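PDB 3HG7: D-isomer specific 2-hydroxyacid dehydrogenase family protein from Aeromonas salmonicida subsp. salmonicida, which probably acts as an NAD-dependent oxidoreductase of the D-isomer specific 2-hydroxyacid dehydrogenase family. Local coordinates for residues 110-115 against 136-141; 190-195 against 218-223; 16-21 against 287-292; 64-69 against 85-90; 207-212 against 231-236. The protein carries 1 engineered substitution. All coordinates share one frame; numbering follows the deposited sequence. Where two conformers were deposited one is given.

Interaction 1 (110-115 against 136-141); sequences HLLSLM and QGLKGR
Leu138 pushes its two methyls into the side of helix 100-115. Its CD1 lies 3.8 Å from CD2 of Leu112 and 3.9 Å from CD2 of Leu111. The Leu111 and Leu138 side chains meet tip to tip. CD2 of Leu138 turns to the next helical turn and meets CG of Met115 at 4.0 Å. The Met115 chain is bent at chi2 and chi3 (-54° and -72°). This brings CE to Gln136 O (3.7 Å) and over one face of the Arg141 guanidinium, 4.1 Å from CZ. No direct hydrogen bond joins the two segments. A water does so instead: it donates to Met115 O at 2.7 Å and accepts from Gln136 N at 3.0 Å. A type II turn from Leu138 to Arg141 shapes the loop. Further out, Leu111 reaches Ile225 and Phe227, and Leu138 rests on Phe162. The helix is thus held between the sheet and the loop that leads into strand 142-146, the first strand of the Rossmann-type NAD-binding domain.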
# COMPACT_ATOMS: atom_id res chain seq x y z
N HIS A 110 8.95 10.37 6.30
CA HIS A 110 8.54 11.51 5.48
C HIS A 110 8.06 12.66 6.36
O HIS A 110 8.33 13.83 6.10
CB HIS A 110 7.46 11.12 4.49
CG HIS A 110 8.02 10.53 3.22
ND1 HIS A 110 8.50 11.31 2.20
CD2 HIS A 110 8.18 9.25 2.83
CE1 HIS A 110 8.93 10.54 1.22
NE2 HIS A 110 8.77 9.28 1.58
N LEU A 111 7.35 12.30 7.42
CA LEU A 111 6.80 13.31 8.29
C LEU A 111 7.93 14.06 9.01
O LEU A 111 7.93 15.29 9.06
CB LEU A 111 5.85 12.67 9.31
CG LEU A 111 5.31 13.60 10.40
CD1 LEU A 111 4.49 14.70 9.77
CD2 LEU A 111 4.52 12.85 11.54
N LEU A 112 8.89 13.32 9.54
CA LEU A 112 9.97 13.98 10.27
C LEU A 112 10.87 14.70 9.27
O LEU A 112 11.38 15.76 9.60
CB LEU A 112 10.74 12.98 11.12
CG LEU A 112 9.87 12.44 12.26
CD1 LEU A 112 10.46 11.18 12.87
CD2 LEU A 112 9.75 13.61 13.30
N SER A 113 11.03 14.16 8.05
CA SER A 113 11.78 14.89 7.03
C SER A 113 11.23 16.31 6.84
O SER A 113 11.99 17.28 6.82
CB SER A 113 11.85 14.13 5.70
OG SER A 113 12.57 14.91 4.74
N LEU A 114 9.91 16.39 6.72
CA LEU A 114 9.19 17.64 6.56
C LEU A 114 9.27 18.54 7.79
O LEU A 114 9.58 19.74 7.70
CB LEU A 114 7.72 17.34 6.29
CG LEU A 114 7.43 16.79 4.89
CD1 LEU A 114 5.99 16.33 4.89
CD2 LEU A 114 7.75 17.83 3.80
N MET A 115 8.92 17.97 8.93
CA MET A 115 8.92 18.73 10.20
C MET A 115 10.28 19.35 10.55
O MET A 115 10.33 20.45 11.09
CB MET A 115 8.40 17.82 11.33
CG MET A 115 6.87 17.52 11.35
SD MET A 115 5.78 18.97 11.34
CE MET A 115 6.01 19.62 13.02
N GLN A 136 8.95 22.65 15.08
CA GLN A 136 8.19 22.16 16.23
C GLN A 136 8.37 20.66 16.41
O GLN A 136 8.71 19.95 15.48
CB GLN A 136 6.68 22.46 16.08
CG GLN A 136 6.33 23.96 16.03
CD GLN A 136 5.01 24.30 16.73
OE1 GLN A 136 4.24 23.41 17.10
NE2 GLN A 136 4.76 25.60 16.92
N GLY A 137 8.10 20.18 17.63
CA GLY A 137 8.10 18.73 17.84
C GLY A 137 6.76 18.14 17.48
O GLY A 137 5.80 18.87 17.27
N LEU A 138 6.70 16.80 17.44
CA LEU A 138 5.44 16.10 17.25
C LEU A 138 4.56 16.04 18.49
O LEU A 138 3.36 15.77 18.38
CB LEU A 138 5.71 14.68 16.76
CG LEU A 138 6.28 14.63 15.33
CD1 LEU A 138 6.37 13.19 14.90
CD2 LEU A 138 5.36 15.41 14.39
N LYS A 139 5.13 16.31 19.67
CA LYS A 139 4.36 16.19 20.92
C LYS A 139 3.05 16.95 20.85
O LYS A 139 3.02 18.16 20.59
CB LYS A 139 5.16 16.71 22.13
CG LYS A 139 6.66 16.50 22.01
CD LYS A 139 7.46 17.65 22.60
CE LYS A 139 8.30 17.20 23.79
NZ LYS A 139 9.72 17.10 23.37
N GLY A 140 1.96 16.25 21.08
CA GLY A 140 0.65 16.89 21.20
C GLY A 140 -0.05 17.24 19.91
O GLY A 140 -1.16 17.75 19.93
N ARG A 141 0.57 16.96 18.78
CA ARG A 141 -0.06 17.18 17.48
C ARG A 141 -1.03 16.04 17.20
O ARG A 141 -0.91 14.97 17.80
CB ARG A 141 1.02 17.19 16.40
CG ARG A 141 2.23 17.98 16.77
CD ARG A 141 2.11 19.37 16.28
NE ARG A 141 1.93 19.43 14.82
CZ ARG A 141 2.17 20.53 14.12
NH1 ARG A 141 1.95 20.55 12.81
NH2 ARG A 141 2.62 21.63 14.73
O HOH W 1 8.44 21.97 12.17

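Interaction 2 (190-195 against 218-223); sequences KMLAQA and EHCKPG
Ala193 O, near the end of helix 188-193, is approached by the Lys221 chain. CE of Lys221 lies 3.4 Å from Ala193 O, and CD is 3.8 Å from the same oxygen. CE is next to the charged nitrogen and so somewhat polarised, which probably makes its approach mildly favourable. CD also packs 3.4 Å from Ala195 O. The chain is nearly extended through chi2 and chi3 and bends at chi4 (-148°). Its NZ forms a salt bridge with Asp196 OD1, just past 190-195. Cys220 faces the last turn of the helix. Its sulfur is modelled too close to the Leu192 backbone and its N too close to Glu218, so the place of Cys220 is doubtful. As modelled, its CB packs against CB of Leu192. Behind this contact Leu192 reaches Leu144 of strand 142-146 and Phe217, and Ala195 also touches Leu144. The contact joins the segments that lead into strands 197-200 and 225-228, neighbours in the parallel sheet. It lies at the end of that sheet where both strands begin, in the Rossmann-type domain.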
# COMPACT_ATOMS: atom_id res chain seq x y z
N LYS A 190 -15.20 17.30 10.59
CA LYS A 190 -14.96 17.68 11.97
C LYS A 190 -13.59 17.18 12.44
O LYS A 190 -12.84 17.92 13.09
CB LYS A 190 -16.08 17.17 12.87
CG LYS A 190 -17.31 18.08 12.91
CD LYS A 190 -18.61 17.33 12.59
CE LYS A 190 -18.83 16.11 13.48
NZ LYS A 190 -20.07 15.38 13.11
N MET A 191 -13.26 15.94 12.09
CA MET A 191 -11.95 15.36 12.41
C MET A 191 -10.77 15.99 11.64
O MET A 191 -9.68 16.18 12.20
CB MET A 191 -11.97 13.83 12.24
CG MET A 191 -12.70 13.07 13.35
SD MET A 191 -12.47 13.69 15.06
CE MET A 191 -13.76 14.92 15.25
N LEU A 192 -11.00 16.33 10.38
CA LEU A 192 -9.99 16.96 9.53
C LEU A 192 -9.58 18.32 10.06
O LEU A 192 -8.40 18.73 9.98
CB LEU A 192 -10.49 17.10 8.09
CG LEU A 192 -10.54 15.84 7.21
CD1 LEU A 192 -11.09 16.18 5.82
CD2 LEU A 192 -9.18 15.16 7.08
N ALA A 193 -10.57 19.03 10.60
CA ALA A 193 -10.38 20.38 11.07
C ALA A 193 -9.33 20.44 12.15
O ALA A 193 -8.68 21.46 12.30
CB ALA A 193 -11.71 20.96 11.58
N GLN A 194 -9.19 19.36 12.92
CA GLN A 194 -8.22 19.33 14.02
C GLN A 194 -6.98 18.46 13.71
O GLN A 194 -6.20 18.14 14.61
CB GLN A 194 -8.88 18.89 15.33
CG GLN A 194 -9.22 17.40 15.43
CD GLN A 194 -10.35 17.14 16.40
OE1 GLN A 194 -11.47 17.62 16.21
NE2 GLN A 194 -10.07 16.37 17.45
N ALA A 195 -6.83 18.08 12.44
CA ALA A 195 -5.75 17.18 12.00
C ALA A 195 -4.49 17.92 11.52
O ALA A 195 -4.55 18.74 10.61
CB ALA A 195 -6.26 16.20 10.92
N GLU A 218 -10.86 19.85 0.91
CA GLU A 218 -9.56 20.50 1.04
C GLU A 218 -9.67 21.76 1.90
O GLU A 218 -8.67 22.23 2.46
CB GLU A 218 -8.95 20.80 -0.33
CG GLU A 218 -8.69 19.55 -1.22
CD GLU A 218 -7.63 18.59 -0.68
OE1 GLU A 218 -7.25 18.73 0.51
OE2 GLU A 218 -7.20 17.68 -1.43
N HIS A 219 -10.88 22.28 2.03
CA HIS A 219 -11.15 23.31 3.03
C HIS A 219 -10.95 22.69 4.41
O HIS A 219 -11.90 22.49 5.17
CB HIS A 219 -12.54 23.92 2.84
CG HIS A 219 -12.60 24.93 1.74
ND1 HIS A 219 -13.05 24.63 0.47
CD2 HIS A 219 -12.24 26.24 1.71
CE1 HIS A 219 -12.98 25.71 -0.29
NE2 HIS A 219 -12.49 26.70 0.44
N CYS A 220 -9.69 22.37 4.70
CA CYS A 220 -9.30 21.85 6.01
C CYS A 220 -7.81 21.88 6.39
O CYS A 220 -7.13 20.85 6.39
CB CYS A 220 -9.86 20.46 6.24
SG CYS A 220 -9.86 20.14 7.98
N LYS A 221 -7.33 23.09 6.69
CA LYS A 221 -6.16 23.38 7.54
C LYS A 221 -4.88 23.76 6.79
O LYS A 221 -4.37 22.97 5.99
CB LYS A 221 -5.88 22.32 8.62
CG LYS A 221 -5.78 22.93 10.03
CD LYS A 221 -5.10 22.03 11.05
CE LYS A 221 -5.47 22.47 12.47
NZ LYS A 221 -4.41 22.26 13.50
N PRO A 222 -4.37 24.98 7.06
CA PRO A 222 -3.27 25.61 6.34
C PRO A 222 -1.97 24.80 6.29
O PRO A 222 -1.31 24.78 5.25
CB PRO A 222 -3.02 26.89 7.15
CG PRO A 222 -3.65 26.62 8.51
CD PRO A 222 -4.86 25.85 8.14
N GLY A 223 -1.61 24.16 7.39
CA GLY A 223 -0.30 23.52 7.52
C GLY A 223 -0.38 22.01 7.66
O GLY A 223 0.58 21.37 8.09

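Interaction 3 (16-21 against 287-292); sequences AHYERL and DDVAQI
This is a helix-helix contact in the domain built on the five-stranded parallel sheet. The strand order 2-1-3-4-5 is consistent with a flavodoxin-like fold, as in the substrate-binding domain of this family. Helix 15-24, which follows the first strand, meets helix 286-301 from the far end of the chain. The short helical segments cross at -50°, with axes 10.0 Å apart at closest approach. Backbones come nearest at Tyr18 and Ala290. Leu21 points into the interface. Its CD1 is 3.8 Å from CB of Ala290, and its CD2 lies 3.9 Å from OD2 of Asp287. Small Ala290 lets the leucine come close to the helix. On one flank His17 and Asp287 cross at about a right angle, the ring and carboxylate planes 78° apart. His17 CG is anti to the backbone N (chi1 -158°), and this carries the ring toward Asp287. NE2 of His17 then lies 3.2 Å from OD1 of Asp287. Pro286 also touches His17, Tyr18 and Leu21. Deeper in, Tyr18 and Val289 both reach Met52 of strand 50-53. The Tyr18 ring presents its edge to Val289, its OH 3.2 Å from CB and 3.3 Å from CG1 of that valine.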
# COMPACT_ATOMS: atom_id res chain seq x y z
N ALA A 16 14.41 -15.55 -7.75
CA ALA A 16 15.60 -16.18 -7.23
C ALA A 16 15.49 -16.35 -5.70
O ALA A 16 15.79 -17.43 -5.17
CB ALA A 16 16.86 -15.38 -7.63
N HIS A 17 15.00 -15.31 -5.03
CA HIS A 17 14.79 -15.32 -3.59
C HIS A 17 13.68 -16.33 -3.24
O HIS A 17 13.86 -17.18 -2.37
CB HIS A 17 14.42 -13.92 -3.10
CG HIS A 17 14.69 -13.67 -1.64
ND1 HIS A 17 14.78 -12.40 -1.10
CD2 HIS A 17 14.91 -14.53 -0.62
CE1 HIS A 17 15.01 -12.50 0.20
NE2 HIS A 17 15.10 -13.78 0.51
N TYR A 18 12.55 -16.26 -3.94
CA TYR A 18 11.47 -17.24 -3.67
C TYR A 18 11.90 -18.69 -3.84
O TYR A 18 11.52 -19.58 -3.05
CB TYR A 18 10.21 -16.94 -4.51
CG TYR A 18 9.48 -15.73 -3.98
CD1 TYR A 18 9.02 -15.71 -2.65
CD2 TYR A 18 9.23 -14.62 -4.79
CE1 TYR A 18 8.38 -14.58 -2.13
CE2 TYR A 18 8.58 -13.51 -4.30
CZ TYR A 18 8.15 -13.49 -2.96
OH TYR A 18 7.49 -12.38 -2.44
N GLU A 19 12.66 -18.96 -4.91
CA GLU A 19 13.10 -20.33 -5.19
C GLU A 19 13.98 -20.87 -4.07
O GLU A 19 13.82 -22.02 -3.65
CB GLU A 19 13.82 -20.41 -6.54
CG GLU A 19 14.32 -21.79 -6.92
CD GLU A 19 14.91 -21.83 -8.32
OE1 GLU A 19 15.85 -21.06 -8.57
OE2 GLU A 19 14.44 -22.63 -9.15
N ARG A 20 14.92 -20.03 -3.61
CA ARG A 20 15.80 -20.38 -2.50
C ARG A 20 14.96 -20.67 -1.25
O ARG A 20 15.14 -21.70 -0.63
CB ARG A 20 16.81 -19.26 -2.21
CG ARG A 20 17.58 -19.41 -0.90
CD ARG A 20 18.81 -18.53 -0.85
NE ARG A 20 18.50 -17.11 -0.92
CZ ARG A 20 17.88 -16.43 0.03
NH1 ARG A 20 17.46 -17.03 1.13
NH2 ARG A 20 17.65 -15.13 -0.14
N LEU A 21 14.04 -19.77 -0.92
CA LEU A 21 13.24 -19.91 0.30
C LEU A 21 12.34 -21.14 0.29
O LEU A 21 12.25 -21.89 1.29
CB LEU A 21 12.40 -18.67 0.50
CG LEU A 21 13.09 -17.40 1.01
CD1 LEU A 21 12.20 -16.21 0.78
CD2 LEU A 21 13.42 -17.60 2.51
N ASP A 287 10.95 -12.89 2.25
CA ASP A 287 10.95 -13.67 3.50
C ASP A 287 9.56 -13.70 4.12
O ASP A 287 9.11 -14.75 4.60
CB ASP A 287 12.00 -13.16 4.50
CG ASP A 287 13.44 -13.39 4.02
OD1 ASP A 287 13.92 -12.60 3.19
OD2 ASP A 287 14.10 -14.34 4.50
N ASP A 288 8.85 -12.58 4.11
CA ASP A 288 7.52 -12.56 4.72
C ASP A 288 6.43 -13.12 3.82
O ASP A 288 5.50 -13.77 4.31
CB ASP A 288 7.15 -11.17 5.17
CG ASP A 288 7.94 -10.72 6.38
OD1 ASP A 288 8.62 -11.56 7.02
OD2 ASP A 288 7.88 -9.54 6.70
N VAL A 289 6.55 -12.87 2.53
CA VAL A 289 5.58 -13.40 1.57
C VAL A 289 5.72 -14.95 1.50
O VAL A 289 4.72 -15.65 1.42
CB VAL A 289 5.75 -12.77 0.16
CG1 VAL A 289 4.79 -13.42 -0.86
CG2 VAL A 289 5.50 -11.27 0.20
N ALA A 290 6.94 -15.47 1.56
CA ALA A 290 7.13 -16.92 1.48
C ALA A 290 6.50 -17.61 2.68
O ALA A 290 5.97 -18.72 2.56
CB ALA A 290 8.59 -17.27 1.39
N GLN A 291 6.57 -16.96 3.84
CA GLN A 291 5.93 -17.44 5.04
C GLN A 291 4.41 -17.52 4.86
O GLN A 291 3.80 -18.50 5.26
CB GLN A 291 6.31 -16.52 6.22
CG GLN A 291 5.96 -17.03 7.61
CD GLN A 291 6.40 -16.07 8.73
OE1 GLN A 291 6.21 -16.36 9.91
NE2 GLN A 291 6.98 -14.94 8.35
N ILE A 292 3.83 -16.50 4.22
CA ILE A 292 2.38 -16.50 3.88
C ILE A 292 2.05 -17.65 2.93
O ILE A 292 1.05 -18.36 3.13
CB ILE A 292 1.93 -15.15 3.29
CG1 ILE A 292 1.94 -14.07 4.38
CG2 ILE A 292 0.53 -15.24 2.69
CD1 ILE A 292 1.74 -12.64 3.83

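Interaction 4 (64-69 against 85-90); sequences KANKLS and RCRRDY
The Arg87 guanidinium lies with one face over Ala65 O, which sits 3.6 Å from its plane and over its centre. Its edges carry the polar bonds. End-on, NH1 and NH2 both donate hydrogen bonds to OD1 of Asn66, at 2.9 Å and 3.0 Å. Each is somewhat bent (146°), as expected when one oxygen takes two N-H groups. Asn66 OD1 is in the guanidinium plane, but the amide is turned 61° against it. NH1 therefore comes from above the amide carbonyl plane. Side-on, NE and NH2 hold the Asp89 carboxylate in a salt bridge, one nitrogen to each oxygen. The NE bond to OD1 is nearly straight, 2.8 Å and 175°. NH1 also donates to Leu62 O. At the second flat group, the Tyr90 ring, CD2 of Leu68 makes a CH-pi contact over one face, offset toward the rim. Phe312 meets Tyr90 edge-to-face. These bonds fix the guanidinium in rotation. The carboxylate should offset its charge, and the two Arg87 bonds to Asn66 tie together the loops entering strands 70-73 and 91-93.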
# COMPACT_ATOMS: atom_id res chain seq x y z
N LYS A 64 -4.04 -19.40 -20.30
CA LYS A 64 -3.34 -20.69 -20.51
C LYS A 64 -3.21 -21.56 -19.24
O LYS A 64 -2.80 -22.75 -19.33
CB LYS A 64 -1.93 -20.45 -21.06
CG LYS A 64 -1.95 -19.85 -22.47
CD LYS A 64 -0.58 -19.84 -23.09
CE LYS A 64 -0.65 -19.39 -24.55
NZ LYS A 64 0.71 -19.26 -25.19
N ALA A 65 -3.57 -20.98 -18.09
CA ALA A 65 -3.39 -21.61 -16.79
C ALA A 65 -4.53 -22.60 -16.48
O ALA A 65 -5.27 -22.45 -15.50
CB ALA A 65 -3.23 -20.54 -15.65
N ASN A 66 -4.64 -23.62 -17.34
CA ASN A 66 -5.80 -24.51 -17.29
C ASN A 66 -5.74 -25.65 -16.26
O ASN A 66 -6.68 -26.46 -16.14
CB ASN A 66 -6.13 -25.01 -18.69
CG ASN A 66 -6.60 -23.88 -19.58
OD1 ASN A 66 -7.54 -23.17 -19.25
ND2 ASN A 66 -5.94 -23.71 -20.72
N LYS A 67 -4.64 -25.70 -15.50
CA LYS A 67 -4.56 -26.58 -14.33
C LYS A 67 -4.55 -25.78 -13.03
O LYS A 67 -4.40 -26.35 -11.94
CB LYS A 67 -3.29 -27.41 -14.42
CG LYS A 67 -3.39 -28.55 -15.45
CD LYS A 67 -2.09 -29.32 -15.39
CE LYS A 67 -2.08 -30.60 -16.23
NZ LYS A 67 -0.92 -31.37 -15.63
N LEU A 68 -4.68 -24.47 -13.14
CA LEU A 68 -4.50 -23.61 -11.97
C LEU A 68 -5.65 -23.71 -10.96
O LEU A 68 -6.82 -23.55 -11.35
CB LEU A 68 -4.32 -22.15 -12.41
CG LEU A 68 -4.12 -21.14 -11.26
CD1 LEU A 68 -2.79 -21.41 -10.54
CD2 LEU A 68 -4.13 -19.73 -11.78
N SER A 69 -5.29 -23.99 -9.71
CA SER A 69 -6.18 -24.14 -8.57
C SER A 69 -6.05 -23.00 -7.57
O SER A 69 -7.04 -22.57 -6.93
CB SER A 69 -5.80 -25.45 -7.84
OG SER A 69 -6.25 -26.53 -8.64
N ARG A 85 -12.94 -9.81 -18.02
CA ARG A 85 -12.39 -10.63 -19.10
C ARG A 85 -11.58 -11.83 -18.59
O ARG A 85 -11.36 -12.78 -19.34
CB ARG A 85 -11.49 -9.79 -20.03
CG ARG A 85 -12.13 -8.53 -20.62
CD ARG A 85 -11.31 -8.00 -21.80
NE ARG A 85 -11.16 -6.54 -21.78
CZ ARG A 85 -10.15 -5.90 -21.19
NH1 ARG A 85 -9.19 -6.57 -20.57
NH2 ARG A 85 -10.10 -4.57 -21.22
N CYS A 86 -11.14 -11.78 -17.33
CA CYS A 86 -10.30 -12.83 -16.75
C CYS A 86 -11.11 -13.96 -16.12
O CYS A 86 -12.21 -13.76 -15.58
CB CYS A 86 -9.36 -12.28 -15.68
SG CYS A 86 -8.33 -10.87 -16.18
N ARG A 87 -10.52 -15.15 -16.17
CA ARG A 87 -11.07 -16.34 -15.54
C ARG A 87 -11.19 -16.20 -14.03
O ARG A 87 -10.44 -15.46 -13.39
CB ARG A 87 -10.21 -17.57 -15.89
CG ARG A 87 -8.86 -17.65 -15.14
CD ARG A 87 -7.90 -18.65 -15.83
NE ARG A 87 -8.50 -19.98 -15.92
CZ ARG A 87 -8.26 -20.86 -16.88
NH1 ARG A 87 -7.44 -20.56 -17.90
NH2 ARG A 87 -8.87 -22.04 -16.86
N ARG A 88 -12.13 -16.94 -13.47
CA ARG A 88 -12.36 -16.92 -12.03
C ARG A 88 -12.45 -18.32 -11.44
O ARG A 88 -12.95 -18.50 -10.32
CB ARG A 88 -13.61 -16.10 -11.72
CG ARG A 88 -13.33 -14.62 -11.77
CD ARG A 88 -14.58 -13.79 -11.90
NE ARG A 88 -14.24 -12.36 -11.81
CZ ARG A 88 -15.13 -11.38 -11.73
NH1 ARG A 88 -14.73 -10.12 -11.66
NH2 ARG A 88 -16.43 -11.67 -11.73
N ASP A 89 -11.92 -19.31 -12.15
CA ASP A 89 -12.09 -20.72 -11.77
C ASP A 89 -10.88 -21.24 -10.98
O ASP A 89 -10.40 -22.35 -11.24
CB ASP A 89 -12.32 -21.59 -13.02
CG ASP A 89 -11.22 -21.43 -14.06
OD1 ASP A 89 -10.31 -20.60 -13.85
OD2 ASP A 89 -11.26 -22.13 -15.09
N TYR A 90 -10.41 -20.42 -10.06
CA TYR A 90 -9.29 -20.71 -9.17
C TYR A 90 -9.38 -19.85 -7.90
O TYR A 90 -10.17 -18.88 -7.83
CB TYR A 90 -7.93 -20.48 -9.89
CG TYR A 90 -7.63 -19.01 -10.16
CD1 TYR A 90 -8.10 -18.38 -11.31
CD2 TYR A 90 -6.94 -18.24 -9.22
CE1 TYR A 90 -7.86 -17.03 -11.54
CE2 TYR A 90 -6.67 -16.89 -9.44
CZ TYR A 90 -7.14 -16.29 -10.61
OH TYR A 90 -6.90 -14.95 -10.83

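Interaction 5 (207-212 against 231-236); sequences ETHHLF and RGNAIN
His210 and Asn236 set their flat groups steeply against each other, the ring and amide planes 78° apart. The imidazole turns one face to Asn236, whose CB lies 3.3 Å from ND1 of the ring. ND2 of Asn236 is as near to CE1 of the same ring, also 3.3 Å. With chi1 at 172° the Asn236 amide extends away from its own N and lies beside the histidine. Its OD1 accepts a hydrogen bond from Asp239 N, so Asn236 is also the N-cap of helix 237-245. His209 stands next to this pair and slants across Asn233, ring and amide 48° apart. Its CD2 is 3.9 Å from Asn233 OD1. Both segments belong to the Rossmann-type domain. They are loops beyond the C-terminal ends of strands 197-200 and 225-228, the side of the parallel sheet where such folds usually bind the dinucleotide. A type II turn from Thr208 to Leu211 carries the two histidines. The backbones are joined by three hydrogen bonds. His210 N donates to Asn233 O (2.9 Å), Phe212 N to Ala234 O (2.9 Å), and Asn236 N to Phe212 O (3.2 Å). The last two bracket the single beta bridge of Phe212 with Ile235. Beside the bridge, the Phe212 ring has Ala234 O at its edge. Phe212 CB packs 3.8 Å from CG1 of Ile235, and the ring continues inward to Ile198 and Leu226.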
# COMPACT_ATOMS: atom_id res chain seq x y z
N GLU A 207 -17.63 4.65 -2.17
CA GLU A 207 -17.79 5.67 -1.12
C GLU A 207 -16.49 6.40 -0.81
O GLU A 207 -16.51 7.53 -0.30
CB GLU A 207 -18.37 5.04 0.15
CG GLU A 207 -19.56 4.07 -0.06
CD GLU A 207 -20.67 4.62 -0.96
OE1 GLU A 207 -21.10 5.78 -0.76
OE2 GLU A 207 -21.13 3.88 -1.86
N THR A 208 -15.36 5.76 -1.10
CA THR A 208 -14.04 6.38 -0.91
C THR A 208 -13.52 7.01 -2.21
O THR A 208 -12.42 7.57 -2.23
CB THR A 208 -12.98 5.36 -0.46
OG1 THR A 208 -12.69 4.50 -1.56
CG2 THR A 208 -13.45 4.55 0.72
N HIS A 209 -14.29 6.89 -3.29
CA HIS A 209 -13.89 7.48 -4.56
C HIS A 209 -13.91 8.99 -4.45
O HIS A 209 -14.96 9.61 -4.21
CB HIS A 209 -14.78 7.00 -5.71
CG HIS A 209 -14.13 7.13 -7.05
ND1 HIS A 209 -14.03 8.32 -7.73
CD2 HIS A 209 -13.53 6.20 -7.84
CE1 HIS A 209 -13.40 8.13 -8.88
NE2 HIS A 209 -13.09 6.85 -8.97
N HIS A 210 -12.72 9.58 -4.57
CA HIS A 210 -12.53 11.03 -4.46
C HIS A 210 -13.01 11.60 -3.13
O HIS A 210 -13.66 12.65 -3.09
CB HIS A 210 -13.21 11.75 -5.63
CG HIS A 210 -12.53 11.56 -6.95
ND1 HIS A 210 -12.62 12.48 -7.97
CD2 HIS A 210 -11.74 10.56 -7.41
CE1 HIS A 210 -11.93 12.05 -9.01
NE2 HIS A 210 -11.38 10.89 -8.70
N LEU A 211 -12.71 10.89 -2.04
CA LEU A 211 -12.92 11.42 -0.69
C LEU A 211 -12.34 12.80 -0.58
O LEU A 211 -13.01 13.75 -0.17
CB LEU A 211 -12.22 10.55 0.35
CG LEU A 211 -13.02 9.53 1.14
CD1 LEU A 211 -12.14 9.07 2.27
CD2 LEU A 211 -14.33 10.12 1.68
N PHE A 212 -11.06 12.90 -0.95
CA PHE A 212 -10.35 14.16 -0.94
C PHE A 212 -10.72 14.86 -2.21
O PHE A 212 -10.05 14.83 -3.25
CB PHE A 212 -8.87 13.96 -0.69
CG PHE A 212 -8.62 13.45 0.67
CD1 PHE A 212 -8.48 14.33 1.73
CD2 PHE A 212 -8.64 12.09 0.93
CE1 PHE A 212 -8.30 13.87 3.02
CE2 PHE A 212 -8.47 11.61 2.21
CZ PHE A 212 -8.29 12.51 3.26
N ARG A 231 -4.96 3.95 -2.35
CA ARG A 231 -5.02 3.89 -3.82
C ARG A 231 -5.18 5.30 -4.35
O ARG A 231 -5.78 6.15 -3.69
CB ARG A 231 -6.19 3.02 -4.33
CG ARG A 231 -6.42 1.69 -3.58
CD ARG A 231 -5.39 0.59 -3.92
NE ARG A 231 -5.22 0.37 -5.36
CZ ARG A 231 -6.09 -0.28 -6.15
NH1 ARG A 231 -7.22 -0.78 -5.66
NH2 ARG A 231 -5.82 -0.42 -7.44
N GLY A 232 -4.67 5.55 -5.55
CA GLY A 232 -4.77 6.87 -6.17
C GLY A 232 -6.16 7.45 -6.10
O GLY A 232 -6.34 8.67 -6.04
N ASN A 233 -7.15 6.56 -6.10
CA ASN A 233 -8.58 6.87 -6.12
C ASN A 233 -9.16 7.74 -5.03
O ASN A 233 -10.23 8.35 -5.22
CB ASN A 233 -9.38 5.56 -6.15
CG ASN A 233 -9.67 5.11 -7.55
OD1 ASN A 233 -10.25 4.04 -7.76
ND2 ASN A 233 -9.28 5.93 -8.53
N ALA A 234 -8.49 7.77 -3.88
CA ALA A 234 -8.96 8.53 -2.73
C ALA A 234 -8.95 10.02 -3.02
O ALA A 234 -9.69 10.80 -2.39
CB ALA A 234 -8.12 8.21 -1.51
N ILE A 235 -8.14 10.42 -3.99
CA ILE A 235 -7.85 11.82 -4.23
C ILE A 235 -8.14 12.23 -5.66
O ILE A 235 -7.65 11.60 -6.60
CB ILE A 235 -6.36 12.17 -3.89
CG1 ILE A 235 -6.08 11.95 -2.39
CG2 ILE A 235 -6.01 13.60 -4.30
CD1 ILE A 235 -4.59 11.91 -2.03
N ASN A 236 -8.94 13.28 -5.83
CA ASN A 236 -9.02 13.93 -7.13
C ASN A 236 -7.79 14.80 -7.27
O ASN A 236 -7.63 15.78 -6.54
CB ASN A 236 -10.30 14.75 -7.30
CG ASN A 236 -10.30 15.57 -8.58
OD1 ASN A 236 -9.59 16.57 -8.68
ND2 ASN A 236 -11.08 15.16 -9.57

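The five contacts fall in two domains. Interactions 3 and 4 belong to the one with the five-stranded parallel sheet, their centres 23 Å apart. Interactions 1, 2 and 5 lie in the NAD-binding domain, round its seven-stranded parallel sheet. Along the chain, interaction 4 closes first, then interaction 1; interactions 2 and 5 follow with alternating segments. Interaction 3 spans them all, because helix 286-301 returns to the first domain. Interactions 2 and 5 are 17 Å apart between centres and touch where Glu218 packs on Phe212. Interactions 1 and 4 are the farthest apart, 48 Å between centres. The chain thus leaves the first domain, builds the second and comes back.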